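PDB 1UZ5: molybdopterin molybdotransferase from Pyrococcus horikoshii, which probably catalyses the magnesium-dependent insertion of molybdate into adenylyl-molybdopterin, yielding Mo-molybdopterin and AMP in molybdenum cofactor biosynthesis. Local coordinates for residues V7-A12 with T312-P317; E40-P45 with N173-F178; K78-V83 with P89-G94; E118-V123 with I127-P132; A238-A243 with A265-E270. All coordinates share one frame; numbering follows the deposited sequence.

Contact 1 (V7-A12 with T312-P317)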
# COMPACT_ATOMS: atom_id res chain seq x y z
N VAL A 7 -29.45 -10.79 9.30
CA VAL A 7 -28.56 -11.93 9.07
C VAL A 7 -27.22 -11.71 9.80
O VAL A 7 -26.82 -10.57 10.02
CB VAL A 7 -28.30 -12.11 7.56
CG1 VAL A 7 -27.31 -11.07 7.07
CG2 VAL A 7 -27.80 -13.51 7.28
N PRO A 8 -26.53 -12.79 10.18
CA PRO A 8 -25.25 -12.65 10.87
C PRO A 8 -24.21 -11.91 10.02
O PRO A 8 -24.31 -11.88 8.80
CB PRO A 8 -24.84 -14.09 11.14
CG PRO A 8 -26.15 -14.77 11.33
CD PRO A 8 -26.98 -14.20 10.21
N LEU A 9 -23.22 -11.32 10.69
CA LEU A 9 -22.17 -10.60 10.00
C LEU A 9 -21.47 -11.52 9.00
O LEU A 9 -21.26 -11.15 7.84
CB LEU A 9 -21.15 -10.06 11.00
CG LEU A 9 -19.92 -9.33 10.44
CD1 LEU A 9 -20.35 -8.17 9.56
CD2 LEU A 9 -19.05 -8.84 11.59
N GLU A 10 -21.12 -12.71 9.46
CA GLU A 10 -20.43 -13.68 8.62
C GLU A 10 -21.13 -13.85 7.27
O GLU A 10 -20.47 -13.96 6.24
CB GLU A 10 -20.33 -15.03 9.33
CG GLU A 10 -19.66 -16.11 8.50
CD GLU A 10 -18.30 -15.67 7.97
OE1 GLU A 10 -17.45 -15.26 8.80
OE2 GLU A 10 -18.08 -15.73 6.75
N LYS A 11 -22.46 -13.87 7.29
CA LYS A 11 -23.20 -14.02 6.04
C LYS A 11 -23.00 -12.79 5.18
O LYS A 11 -22.74 -12.90 3.98
CB LYS A 11 -24.69 -14.23 6.32
CG LYS A 11 -25.53 -14.31 5.05
CD LYS A 11 -25.08 -15.46 4.15
CE LYS A 11 -25.82 -15.46 2.82
NZ LYS A 11 -27.29 -15.58 3.01
N ALA A 12 -23.14 -11.62 5.79
CA ALA A 12 -22.97 -10.36 5.07
C ALA A 12 -21.56 -10.30 4.48
O ALA A 12 -21.36 -9.79 3.39
CB ALA A 12 -23.20 -9.18 6.00
N THR A 312 -15.58 0.15 7.13
CA THR A 312 -14.40 -0.67 7.34
C THR A 312 -14.69 -2.16 7.28
O THR A 312 -13.93 -2.93 6.67
CB THR A 312 -13.77 -0.34 8.70
OG1 THR A 312 -13.40 1.04 8.73
CG2 THR A 312 -12.53 -1.21 8.95
N LEU A 313 -15.78 -2.57 7.91
CA LEU A 313 -16.16 -3.98 7.95
C LEU A 313 -16.68 -4.55 6.64
O LEU A 313 -16.37 -5.69 6.29
CB LEU A 313 -17.22 -4.20 9.03
CG LEU A 313 -16.75 -4.16 10.48
CD1 LEU A 313 -17.95 -4.13 11.42
CD2 LEU A 313 -15.87 -5.37 10.76
N LEU A 314 -17.45 -3.76 5.90
CA LEU A 314 -18.05 -4.24 4.66
C LEU A 314 -17.48 -3.75 3.33
O LEU A 314 -17.30 -4.54 2.41
CB LEU A 314 -19.55 -3.91 4.67
CG LEU A 314 -20.36 -4.31 5.90
CD1 LEU A 314 -21.80 -3.84 5.74
CD2 LEU A 314 -20.31 -5.81 6.10
N VAL A 315 -17.19 -2.46 3.23
CA VAL A 315 -16.69 -1.92 1.98
C VAL A 315 -15.19 -2.06 1.77
O VAL A 315 -14.74 -2.42 0.68
CB VAL A 315 -17.09 -0.44 1.82
CG1 VAL A 315 -16.74 0.05 0.42
CG2 VAL A 315 -18.59 -0.27 2.08
N VAL A 316 -14.42 -1.79 2.81
CA VAL A 316 -12.97 -1.87 2.71
C VAL A 316 -12.46 -3.21 2.16
O VAL A 316 -11.67 -3.23 1.23
CB VAL A 316 -12.31 -1.55 4.07
CG1 VAL A 316 -10.81 -1.79 4.02
CG2 VAL A 316 -12.58 -0.08 4.43
N PRO A 317 -12.92 -4.34 2.73
CA PRO A 317 -12.45 -5.63 2.21
C PRO A 317 -12.66 -5.77 0.70
O PRO A 317 -11.81 -6.31 -0.01
CB PRO A 317 -13.27 -6.63 3.02
CG PRO A 317 -13.41 -5.93 4.35
CD PRO A 317 -13.78 -4.53 3.91

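Contact 2 (E40-P45 with N173-F178)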
# COMPACT_ATOMS: atom_id res chain seq x y z
N GLU A 40 0.77 -6.30 -10.64
CA GLU A 40 1.38 -7.63 -10.70
C GLU A 40 2.81 -7.61 -10.19
O GLU A 40 3.43 -6.54 -10.08
CB GLU A 40 1.37 -8.17 -12.14
CG GLU A 40 2.05 -7.29 -13.16
CD GLU A 40 2.07 -7.91 -14.55
OE1 GLU A 40 1.02 -8.44 -14.98
OE2 GLU A 40 3.12 -7.85 -15.21
N ASP A 41 3.33 -8.79 -9.87
CA ASP A 41 4.69 -8.90 -9.38
C ASP A 41 5.62 -8.32 -10.44
O ASP A 41 5.31 -8.35 -11.63
CB ASP A 41 5.07 -10.36 -9.13
CG ASP A 41 4.16 -11.05 -8.12
OD1 ASP A 41 3.89 -10.46 -7.05
OD2 ASP A 41 3.74 -12.19 -8.40
N ILE A 42 6.75 -7.77 -9.99
CA ILE A 42 7.75 -7.22 -10.89
C ILE A 42 9.09 -7.83 -10.49
O ILE A 42 9.49 -7.74 -9.33
CB ILE A 42 7.86 -5.69 -10.78
CG1 ILE A 42 6.49 -5.06 -11.05
CG2 ILE A 42 8.89 -5.17 -11.78
CD1 ILE A 42 6.47 -3.56 -10.87
N TYR A 43 9.77 -8.44 -11.45
CA TYR A 43 11.06 -9.08 -11.19
C TYR A 43 12.17 -8.28 -11.87
O TYR A 43 11.96 -7.70 -12.93
CB TYR A 43 11.01 -10.51 -11.72
CG TYR A 43 9.95 -11.37 -11.06
CD1 TYR A 43 10.21 -12.06 -9.88
CD2 TYR A 43 8.67 -11.46 -11.61
CE1 TYR A 43 9.23 -12.84 -9.27
CE2 TYR A 43 7.67 -12.24 -10.99
CZ TYR A 43 7.97 -12.92 -9.83
OH TYR A 43 6.99 -13.67 -9.21
N SER A 44 13.35 -8.23 -11.25
CA SER A 44 14.43 -7.45 -11.85
C SER A 44 14.76 -7.93 -13.25
O SER A 44 15.01 -9.12 -13.46
CB SER A 44 15.69 -7.52 -10.99
OG SER A 44 16.68 -6.67 -11.54
N PRO A 45 14.78 -7.01 -14.22
CA PRO A 45 15.09 -7.33 -15.62
C PRO A 45 16.60 -7.36 -15.87
O PRO A 45 17.04 -7.72 -16.95
CB PRO A 45 14.40 -6.20 -16.38
CG PRO A 45 14.64 -5.04 -15.46
CD PRO A 45 14.33 -5.61 -14.10
N ASN A 173 10.89 2.08 -16.68
CA ASN A 173 10.33 3.43 -16.76
C ASN A 173 8.81 3.43 -16.96
O ASN A 173 8.20 4.49 -17.11
CB ASN A 173 11.03 4.22 -17.87
CG ASN A 173 10.61 3.79 -19.25
OD1 ASN A 173 10.40 2.60 -19.50
ND2 ASN A 173 10.50 4.74 -20.16
N LYS A 174 8.21 2.24 -16.97
CA LYS A 174 6.76 2.08 -17.11
C LYS A 174 6.33 0.96 -16.18
O LYS A 174 6.95 -0.10 -16.16
CB LYS A 174 6.37 1.72 -18.54
CG LYS A 174 6.55 2.84 -19.54
CD LYS A 174 5.85 2.52 -20.85
CE LYS A 174 6.32 1.19 -21.43
NZ LYS A 174 5.59 0.83 -22.67
N VAL A 175 5.27 1.19 -15.42
CA VAL A 175 4.80 0.18 -14.48
C VAL A 175 3.29 -0.06 -14.58
O VAL A 175 2.50 0.87 -14.76
CB VAL A 175 5.19 0.57 -13.04
CG1 VAL A 175 4.61 1.92 -12.68
CG2 VAL A 175 4.73 -0.50 -12.06
N LYS A 176 2.90 -1.33 -14.48
CA LYS A 176 1.49 -1.71 -14.55
C LYS A 176 0.84 -1.59 -13.19
O LYS A 176 1.21 -2.29 -12.24
CB LYS A 176 1.36 -3.15 -15.05
CG LYS A 176 1.68 -3.30 -16.53
CD LYS A 176 1.47 -4.74 -16.99
CE LYS A 176 1.69 -4.87 -18.49
NZ LYS A 176 1.44 -6.25 -18.96
N VAL A 177 -0.14 -0.70 -13.08
CA VAL A 177 -0.82 -0.50 -11.82
C VAL A 177 -2.33 -0.66 -12.00
O VAL A 177 -2.85 -0.56 -13.11
CB VAL A 177 -0.52 0.89 -11.24
CG1 VAL A 177 0.97 1.03 -10.96
CG2 VAL A 177 -0.97 1.97 -12.22
N PHE A 178 -3.02 -0.94 -10.90
CA PHE A 178 -4.47 -1.10 -10.95
C PHE A 178 -5.09 0.26 -11.18
O PHE A 178 -4.63 1.27 -10.63
CB PHE A 178 -5.00 -1.66 -9.63
CG PHE A 178 -4.78 -3.12 -9.44
CD1 PHE A 178 -5.39 -4.05 -10.28
CD2 PHE A 178 -4.00 -3.59 -8.38
CE1 PHE A 178 -5.23 -5.41 -10.06
CE2 PHE A 178 -3.83 -4.95 -8.16
CZ PHE A 178 -4.45 -5.86 -9.00
O HOH W 1 3.30 -4.26 -11.95
O HOH W 2 1.02 -9.10 -17.85

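Contact 3 (K78-V83 with P89-G94)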
# COMPACT_ATOMS: atom_id res chain seq x y z
N LYS A 78 52.93 -4.73 -15.64
CA LYS A 78 52.97 -3.54 -16.46
C LYS A 78 51.57 -2.93 -16.57
O LYS A 78 50.61 -3.63 -16.91
CB LYS A 78 53.50 -3.90 -17.85
CG LYS A 78 53.80 -2.70 -18.75
CD LYS A 78 54.35 -3.17 -20.09
CE LYS A 78 54.63 -1.99 -21.02
NZ LYS A 78 55.11 -2.43 -22.36
N VAL A 79 51.45 -1.64 -16.28
CA VAL A 79 50.15 -0.94 -16.35
C VAL A 79 49.95 -0.52 -17.80
O VAL A 79 50.61 0.39 -18.29
CB VAL A 79 50.14 0.29 -15.43
CG1 VAL A 79 48.77 0.99 -15.49
CG2 VAL A 79 50.44 -0.15 -14.02
N ILE A 80 49.02 -1.18 -18.48
CA ILE A 80 48.80 -0.90 -19.90
C ILE A 80 47.60 -0.00 -20.24
O ILE A 80 47.38 0.33 -21.40
CB ILE A 80 48.63 -2.20 -20.68
CG1 ILE A 80 47.30 -2.85 -20.31
CG2 ILE A 80 49.78 -3.16 -20.35
CD1 ILE A 80 46.87 -3.91 -21.29
N GLY A 81 46.82 0.38 -19.23
CA GLY A 81 45.67 1.21 -19.51
C GLY A 81 44.92 1.57 -18.25
O GLY A 81 45.42 1.36 -17.14
N SER A 82 43.72 2.12 -18.41
CA SER A 82 42.93 2.51 -17.25
C SER A 82 41.44 2.46 -17.55
O SER A 82 41.03 2.48 -18.71
CB SER A 82 43.30 3.93 -16.80
OG SER A 82 42.93 4.87 -17.80
N VAL A 83 40.63 2.40 -16.50
CA VAL A 83 39.18 2.39 -16.67
C VAL A 83 38.58 3.32 -15.64
O VAL A 83 38.84 3.20 -14.44
CB VAL A 83 38.57 0.98 -16.46
CG1 VAL A 83 37.07 1.03 -16.82
CG2 VAL A 83 39.29 -0.05 -17.33
N PRO A 89 35.33 -0.85 -20.95
CA PRO A 89 36.72 -1.18 -21.31
C PRO A 89 36.81 -1.75 -22.73
O PRO A 89 36.08 -2.66 -23.08
CB PRO A 89 37.11 -2.23 -20.27
CG PRO A 89 36.29 -1.85 -19.08
CD PRO A 89 34.94 -1.51 -19.69
N LYS A 90 37.70 -1.19 -23.54
CA LYS A 90 37.85 -1.72 -24.89
C LYS A 90 39.16 -2.50 -25.06
O LYS A 90 39.66 -2.66 -26.18
CB LYS A 90 37.79 -0.59 -25.91
CG LYS A 90 36.44 0.14 -25.91
CD LYS A 90 35.28 -0.83 -26.12
CE LYS A 90 34.00 -0.06 -26.44
NZ LYS A 90 33.86 1.13 -25.54
N PHE A 91 39.70 -3.00 -23.96
CA PHE A 91 40.93 -3.78 -24.02
C PHE A 91 40.91 -4.86 -22.94
O PHE A 91 40.08 -4.81 -22.03
CB PHE A 91 42.15 -2.86 -23.85
CG PHE A 91 42.25 -2.25 -22.48
CD1 PHE A 91 43.03 -2.85 -21.49
CD2 PHE A 91 41.56 -1.09 -22.17
CE1 PHE A 91 43.10 -2.30 -20.22
CE2 PHE A 91 41.62 -0.53 -20.89
CZ PHE A 91 42.40 -1.14 -19.91
N LYS A 92 41.80 -5.83 -23.05
CA LYS A 92 41.87 -6.91 -22.08
C LYS A 92 43.29 -7.04 -21.54
O LYS A 92 44.24 -6.55 -22.15
CB LYS A 92 41.45 -8.23 -22.74
CG LYS A 92 42.34 -8.65 -23.89
CD LYS A 92 41.80 -9.91 -24.55
CE LYS A 92 42.72 -10.39 -25.66
NZ LYS A 92 42.19 -11.62 -26.31
N LEU A 93 43.44 -7.68 -20.39
CA LEU A 93 44.75 -7.84 -19.77
C LEU A 93 45.41 -9.15 -20.17
O LEU A 93 44.78 -10.21 -20.14
CB LEU A 93 44.63 -7.81 -18.25
CG LEU A 93 44.00 -6.59 -17.57
CD1 LEU A 93 43.93 -6.83 -16.07
CD2 LEU A 93 44.80 -5.33 -17.88
N GLY A 94 46.68 -9.08 -20.55
CA GLY A 94 47.44 -10.27 -20.90
C GLY A 94 48.21 -10.66 -19.65
O GLY A 94 48.18 -9.92 -18.66

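Contact 4 (E118-V123 with I127-P132)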
# COMPACT_ATOMS: atom_id res chain seq x y z
N GLU A 118 46.93 1.81 -2.48
CA GLU A 118 47.95 1.82 -1.43
C GLU A 118 48.70 0.52 -1.20
O GLU A 118 49.73 0.52 -0.53
CB GLU A 118 47.32 2.26 -0.10
CG GLU A 118 46.35 3.43 -0.21
CD GLU A 118 45.07 3.08 -0.95
OE1 GLU A 118 44.39 2.10 -0.56
OE2 GLU A 118 44.74 3.77 -1.94
N ASP A 119 48.21 -0.60 -1.74
CA ASP A 119 48.89 -1.87 -1.53
C ASP A 119 49.89 -2.27 -2.60
O ASP A 119 50.31 -3.43 -2.66
CB ASP A 119 47.87 -3.00 -1.33
CG ASP A 119 47.02 -2.81 -0.09
OD1 ASP A 119 47.59 -2.45 0.96
OD2 ASP A 119 45.79 -3.04 -0.16
N VAL A 120 50.29 -1.33 -3.44
CA VAL A 120 51.27 -1.63 -4.48
C VAL A 120 52.22 -0.45 -4.56
O VAL A 120 51.93 0.62 -4.04
CB VAL A 120 50.62 -1.82 -5.87
CG1 VAL A 120 49.42 -2.76 -5.77
CG2 VAL A 120 50.21 -0.47 -6.45
N GLU A 121 53.36 -0.66 -5.20
CA GLU A 121 54.35 0.40 -5.37
C GLU A 121 54.49 0.68 -6.87
O GLU A 121 54.75 -0.23 -7.66
CB GLU A 121 55.70 -0.01 -4.77
CG GLU A 121 56.83 0.97 -5.06
CD GLU A 121 58.07 0.71 -4.22
OE1 GLU A 121 58.00 0.90 -2.99
OE2 GLU A 121 59.11 0.31 -4.79
N ARG A 122 54.33 1.94 -7.25
CA ARG A 122 54.43 2.34 -8.65
C ARG A 122 55.86 2.64 -9.08
O ARG A 122 56.56 3.41 -8.43
CB ARG A 122 53.56 3.57 -8.90
CG ARG A 122 52.08 3.34 -8.70
CD ARG A 122 51.33 4.65 -8.77
NE ARG A 122 51.60 5.35 -10.02
CZ ARG A 122 51.20 6.60 -10.27
NH1 ARG A 122 50.51 7.27 -9.36
NH2 ARG A 122 51.49 7.16 -11.44
N VAL A 123 56.29 2.03 -10.18
CA VAL A 123 57.63 2.23 -10.72
C VAL A 123 57.66 2.13 -12.25
O VAL A 123 57.19 1.16 -12.82
CB VAL A 123 58.64 1.18 -10.15
CG1 VAL A 123 58.61 1.20 -8.64
CG2 VAL A 123 58.30 -0.21 -10.67
N ILE A 127 53.89 -1.75 -11.66
CA ILE A 127 53.58 -1.81 -10.24
C ILE A 127 54.15 -3.07 -9.61
O ILE A 127 54.30 -4.10 -10.28
CB ILE A 127 52.05 -1.76 -9.99
CG1 ILE A 127 51.36 -2.95 -10.67
CG2 ILE A 127 51.47 -0.46 -10.53
CD1 ILE A 127 49.86 -3.05 -10.35
N LEU A 128 54.48 -2.98 -8.33
CA LEU A 128 55.03 -4.12 -7.59
C LEU A 128 53.99 -4.62 -6.60
O LEU A 128 53.42 -3.83 -5.84
CB LEU A 128 56.31 -3.72 -6.85
CG LEU A 128 57.52 -3.33 -7.70
CD1 LEU A 128 58.66 -2.89 -6.79
CD2 LEU A 128 57.95 -4.50 -8.56
N ILE A 129 53.76 -5.92 -6.62
CA ILE A 129 52.78 -6.56 -5.75
C ILE A 129 53.53 -7.50 -4.81
O ILE A 129 54.30 -8.36 -5.25
CB ILE A 129 51.75 -7.34 -6.59
CG1 ILE A 129 51.08 -6.38 -7.57
CG2 ILE A 129 50.73 -8.01 -5.68
CD1 ILE A 129 50.12 -7.03 -8.53
N TYR A 130 53.29 -7.35 -3.51
CA TYR A 130 53.97 -8.13 -2.48
C TYR A 130 53.11 -9.21 -1.83
O TYR A 130 53.60 -10.03 -1.05
CB TYR A 130 54.48 -7.19 -1.39
CG TYR A 130 55.39 -6.09 -1.90
CD1 TYR A 130 56.75 -6.31 -2.10
CD2 TYR A 130 54.88 -4.83 -2.22
CE1 TYR A 130 57.58 -5.31 -2.61
CE2 TYR A 130 55.70 -3.82 -2.73
CZ TYR A 130 57.05 -4.07 -2.92
OH TYR A 130 57.87 -3.09 -3.42
N LYS A 131 51.82 -9.21 -2.15
CA LYS A 131 50.89 -10.17 -1.59
C LYS A 131 49.97 -10.71 -2.69
O LYS A 131 49.46 -9.95 -3.50
CB LYS A 131 50.06 -9.49 -0.50
CG LYS A 131 49.12 -10.40 0.26
CD LYS A 131 48.37 -9.61 1.32
CE LYS A 131 47.44 -10.49 2.13
NZ LYS A 131 46.69 -9.70 3.15
N PRO A 132 49.77 -12.03 -2.73
CA PRO A 132 48.89 -12.57 -3.77
C PRO A 132 47.45 -12.09 -3.61
O PRO A 132 46.96 -11.94 -2.49
CB PRO A 132 49.02 -14.08 -3.58
CG PRO A 132 50.39 -14.24 -2.99
CD PRO A 132 50.43 -13.12 -1.99
O HOH W 3 50.98 -6.02 -2.68

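Contact 5 (A238-A243 with A265-E270)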
# COMPACT_ATOMS: atom_id res chain seq x y z
N ALA A 238 -33.21 8.93 -8.34
CA ALA A 238 -32.51 9.66 -9.39
C ALA A 238 -31.01 9.72 -9.15
O ALA A 238 -30.22 9.57 -10.09
CB ALA A 238 -33.07 11.07 -9.49
N LEU A 239 -30.61 9.94 -7.90
CA LEU A 239 -29.20 10.04 -7.57
C LEU A 239 -28.51 8.68 -7.60
O LEU A 239 -27.38 8.56 -8.06
CB LEU A 239 -29.03 10.69 -6.19
CG LEU A 239 -27.67 11.32 -5.90
CD1 LEU A 239 -27.27 12.24 -7.05
CD2 LEU A 239 -27.74 12.10 -4.59
N ILE A 240 -29.20 7.64 -7.12
CA ILE A 240 -28.63 6.30 -7.14
C ILE A 240 -28.41 5.87 -8.59
O ILE A 240 -27.42 5.21 -8.90
CB ILE A 240 -29.55 5.28 -6.44
CG1 ILE A 240 -29.55 5.53 -4.93
CG2 ILE A 240 -29.09 3.87 -6.74
CD1 ILE A 240 -30.39 4.56 -4.14
N GLU A 241 -29.33 6.24 -9.47
CA GLU A 241 -29.20 5.89 -10.88
C GLU A 241 -27.96 6.53 -11.48
O GLU A 241 -27.25 5.89 -12.27
CB GLU A 241 -30.44 6.34 -11.65
CG GLU A 241 -31.60 5.36 -11.58
CD GLU A 241 -32.85 5.90 -12.23
OE1 GLU A 241 -32.76 6.40 -13.37
OE2 GLU A 241 -33.93 5.81 -11.61
N LYS A 242 -27.68 7.78 -11.12
CA LYS A 242 -26.50 8.47 -11.63
C LYS A 242 -25.24 7.85 -11.03
O LYS A 242 -24.24 7.67 -11.71
CB LYS A 242 -26.56 9.96 -11.28
CG LYS A 242 -27.73 10.69 -11.93
CD LYS A 242 -27.68 12.18 -11.64
CE LYS A 242 -28.85 12.90 -12.31
NZ LYS A 242 -28.79 14.38 -12.11
N ALA A 243 -25.31 7.52 -9.74
CA ALA A 243 -24.19 6.91 -9.04
C ALA A 243 -23.80 5.59 -9.70
O ALA A 243 -22.63 5.32 -9.93
CB ALA A 243 -24.55 6.69 -7.58
N ALA A 265 -33.78 0.90 0.96
CA ALA A 265 -33.86 -0.52 0.66
C ALA A 265 -34.88 -0.75 -0.45
O ALA A 265 -34.65 -1.55 -1.36
CB ALA A 265 -34.26 -1.30 1.90
N SER A 266 -35.99 -0.03 -0.38
CA SER A 266 -37.05 -0.17 -1.38
C SER A 266 -36.60 0.36 -2.73
O SER A 266 -36.99 -0.17 -3.78
CB SER A 266 -38.32 0.56 -0.93
OG SER A 266 -38.14 1.97 -0.97
N VAL A 267 -35.79 1.42 -2.72
CA VAL A 267 -35.30 1.99 -3.97
C VAL A 267 -34.32 1.02 -4.62
O VAL A 267 -34.36 0.80 -5.83
CB VAL A 267 -34.60 3.34 -3.73
CG1 VAL A 267 -33.97 3.83 -5.03
CG2 VAL A 267 -35.62 4.36 -3.23
N ILE A 268 -33.45 0.43 -3.81
CA ILE A 268 -32.47 -0.53 -4.31
C ILE A 268 -33.20 -1.77 -4.81
O ILE A 268 -32.83 -2.35 -5.83
CB ILE A 268 -31.48 -0.92 -3.20
CG1 ILE A 268 -30.65 0.30 -2.79
CG2 ILE A 268 -30.58 -2.06 -3.67
CD1 ILE A 268 -29.75 0.06 -1.59
N GLU A 269 -34.24 -2.17 -4.08
CA GLU A 269 -35.03 -3.35 -4.43
C GLU A 269 -35.67 -3.21 -5.80
O GLU A 269 -35.77 -4.19 -6.55
CB GLU A 269 -36.11 -3.58 -3.37
CG GLU A 269 -36.90 -4.86 -3.58
CD GLU A 269 -36.04 -6.10 -3.42
OE1 GLU A 269 -35.58 -6.37 -2.29
OE2 GLU A 269 -35.81 -6.80 -4.43
N GLU A 270 -36.11 -2.00 -6.15
CA GLU A 270 -36.75 -1.78 -7.43
C GLU A 270 -35.78 -1.50 -8.58
O GLU A 270 -36.15 -1.62 -9.75
CB GLU A 270 -37.77 -0.64 -7.33
CG GLU A 270 -37.19 0.70 -6.96
CD GLU A 270 -38.27 1.76 -6.80
OE1 GLU A 270 -39.14 1.59 -5.91
OE2 GLU A 270 -38.26 2.75 -7.56

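Contact 1 (V7-A12 with T312-P317)
Leu9 and Leu314 meet with no flat side chain of their own segments between them; the rings nearby come from the surrounding sheets, Phe349 beside Leu9 and Phe298 beside Leu314. The motif is apolar helix-to-helix packing, with the first turn of helix 9-18 set against helix 304-322. It illustrates how distant parts of a sequence can be joined by a few methyl groups, since about 300 residues separate the two partners. Leu9 swings CG to the far side from its backbone N (chi1 176°), which sends CD1 across to Leu314 CD2 at 4.2 Å, the two side chains crossing at a slant. Helix 304-322 is irregular here, widening into a pi-type turn at 312-315, and Pro317, which lacks an N-H, marks a kink. Ile279 lies against both Ala12 and Leu314. Pro8 occupies the N-cap position of helix 9-18, and its O accepts a bond from Ala12 N; Ala12 directs its CB at helix 304-322, stopping 4.4 Å from Leu314 CD2.

Contact 2 (E40-P45 with N173-F178)
Ile42 and Val175 supply the apolar part of this contact, which shows how two stretches too far apart for direct backbone pairing can still be coupled. Ile42 CD1 lies 3.7 Å from Val175 CG2, and the two side chains cross at about a right angle and touch methyl to methyl. Ile42 also touches Ile172 and Val153, and Val175 rests on Val28 of strand 25-29, the antiparallel partner of strand 174-178.

The polar part runs through water. One molecule donates to both main chains, to Glu40 O at 3.0 Å and to Lys176 O at 2.9 Å, spanning a gap that neither carbonyl could close for lack of a hydrogen. A second water donates to Glu40 OE1 at 2.9 Å and accepts from Lys176 NZ at 3.1 Å.

The charged side chains also touch through carbon. Glu40 has CG lodged between its backbone N and carbonyl carbon (chi1 57°), and the carboxylate reaches the extended lysine chain, with OE2 3.9 Å from Lys176 CD. Glu40 OE2 and Lys176 NZ remain 4.4 Å apart, beyond a salt bridge. The attraction between these opposite charges is therefore likely to be modest, and is relayed in part by the water between OE1 and NZ; what joins the segments is a small apolar touch with two water-mediated links beside it, both at the Glu40-Lys176 end.

Contact 3 (K78-V83 with P89-G94)
Leu93, which touches Ile80 across this contact, has a carbonyl oxygen gripped by two donors, Asn110 ND2 and Arg62 NH1, and this double hold fixes the end of the segment 89-94. Its CD2 meets Ile80 CD1 at 4.2 Å. The segment lies in the connection between strands 75-83 and 97-101, parallel neighbours in the mixed sheet, and folds back on the first of them, without a hydrogen bond, chiefly through Phe91. With CG between the backbone N and the carbonyl carbon (chi1 67°), the ring is carried to the strand, where CZ comes within 4.0 Å of Gly81 CA; the glycine has no CB to hold it off. Ser82 O lies at the ring edge, in its plane, 3.8 Å from Phe91 CE2. Ile80 CD1 approaches Phe91 CD1 obliquely at 4.0 Å. Farther along, Val83 CG1 packs against Pro89 CG at 3.7 Å. With an alanine in place of Phe91, Ile80, Gly81 and Val83 would probably lose their shared neighbour and a gap would open between loop and strand. The principle is one of divided labour: apolar contact fits loop to strand, while hydrogen bonds to residues beyond both segments anchor the loop.

Contact 4 (E118-V123 with I127-P132)
Glu121 and Leu128 form the hydrogen-bonded pair of a beta hairpin, strands 120-123 and 126-129, at one edge of a six-stranded mixed sheet. Leu128 N donates to Glu121 O at 2.8 Å, tilted 17° from the carbonyl plane; the return bond, from Glu121 N to a lone pair of Leu128 O, is longer at 3.2 Å. Glu121 O also receives a CA-H contact from Ile127 CA at 3.2 Å, so one oxygen serves two neighbouring residues.

On the face carrying this pair, the side chains lie side by side and point the same way, Glu121 OE2 standing 3.8 Å from Leu128 CD1. Tyr130 crosses the glutamate at a slant, its ring plane 77° from the carboxylate and its edge toward Glu121 CB. On the other face, which also carries Arg122, Val120 CG2 sits 4.2 Å from Ile127 CB, with Tyr59 touching both residues and Ile115 lying against Val120 and Ile129.

Further out, backbone bonds from Ile127 to Leu77 and from Ile129 to Val75 fix the second strand to strand 75-83. Where direct pairing ends, a water takes over, donating to Asp119 O at 2.7 Å and accepting from Tyr130 N at 2.8 Å.

Contact 5 (A238-A243 with A265-E270)
Ile240 and Val267 approach each other at a slant, chain end against branch, in the gap between helices 233-246 and 263-271. Ile240 turns CG1 away from its carbonyl carbon (chi1 -71°) and continues in an extended chain, which carries CD1 towards the facing helix. It comes to 3.8 Å from Val267 CG1. The same methyl lies 4.5 Å from Ile268 CG1, at the margin of contact, so one isoleucine end is set near two successive residues of the facing helix. As an example of sparse helix packing the case is instructive: the closest CA atoms, those of Ile240 and Ile268, are 8.3 Å apart, and no hydrogen bond crosses the gap. Toward the surface two acidic groups face across it, with Glu241 OE2 and Glu270 OE2 6.7 Å apart, a separation at which any repulsion is likely to be mild; Glu270 also has a long, weak ion pair with Lys233. Beneath, both helices rest on the mixed sheet of the probable molybdopterin-binding domain. Ile240 reaches Ile186 of strand 182-188 and Ile292 of strand 288-292, while Ile268 packs on Ile288 and on Val274 of the edge strand 273-277.

In the fold
The five contacts trace an elongated chain and show how sequence distance and spatial distance part company. Contact 1 joins residues some 300 positions apart, and the other four all fall in the sequence between its segments; contacts 3 and 4 likewise fall between those of contact 2. Contacts 3 and 4 share one sheet, their centres about 17 Å apart, and touch where Val79 CG2 meets Ile127 CG2 at 3.6 Å. Contact 5 lies about 84 Å from contact 4, centre to centre, but only about 21 Å from contact 1. Contact 2 is intermediate, its centre about 39 Å from those of contacts 3 and 5. Contact 5 and segment 312-317 belong to the probable molybdopterin-binding domain.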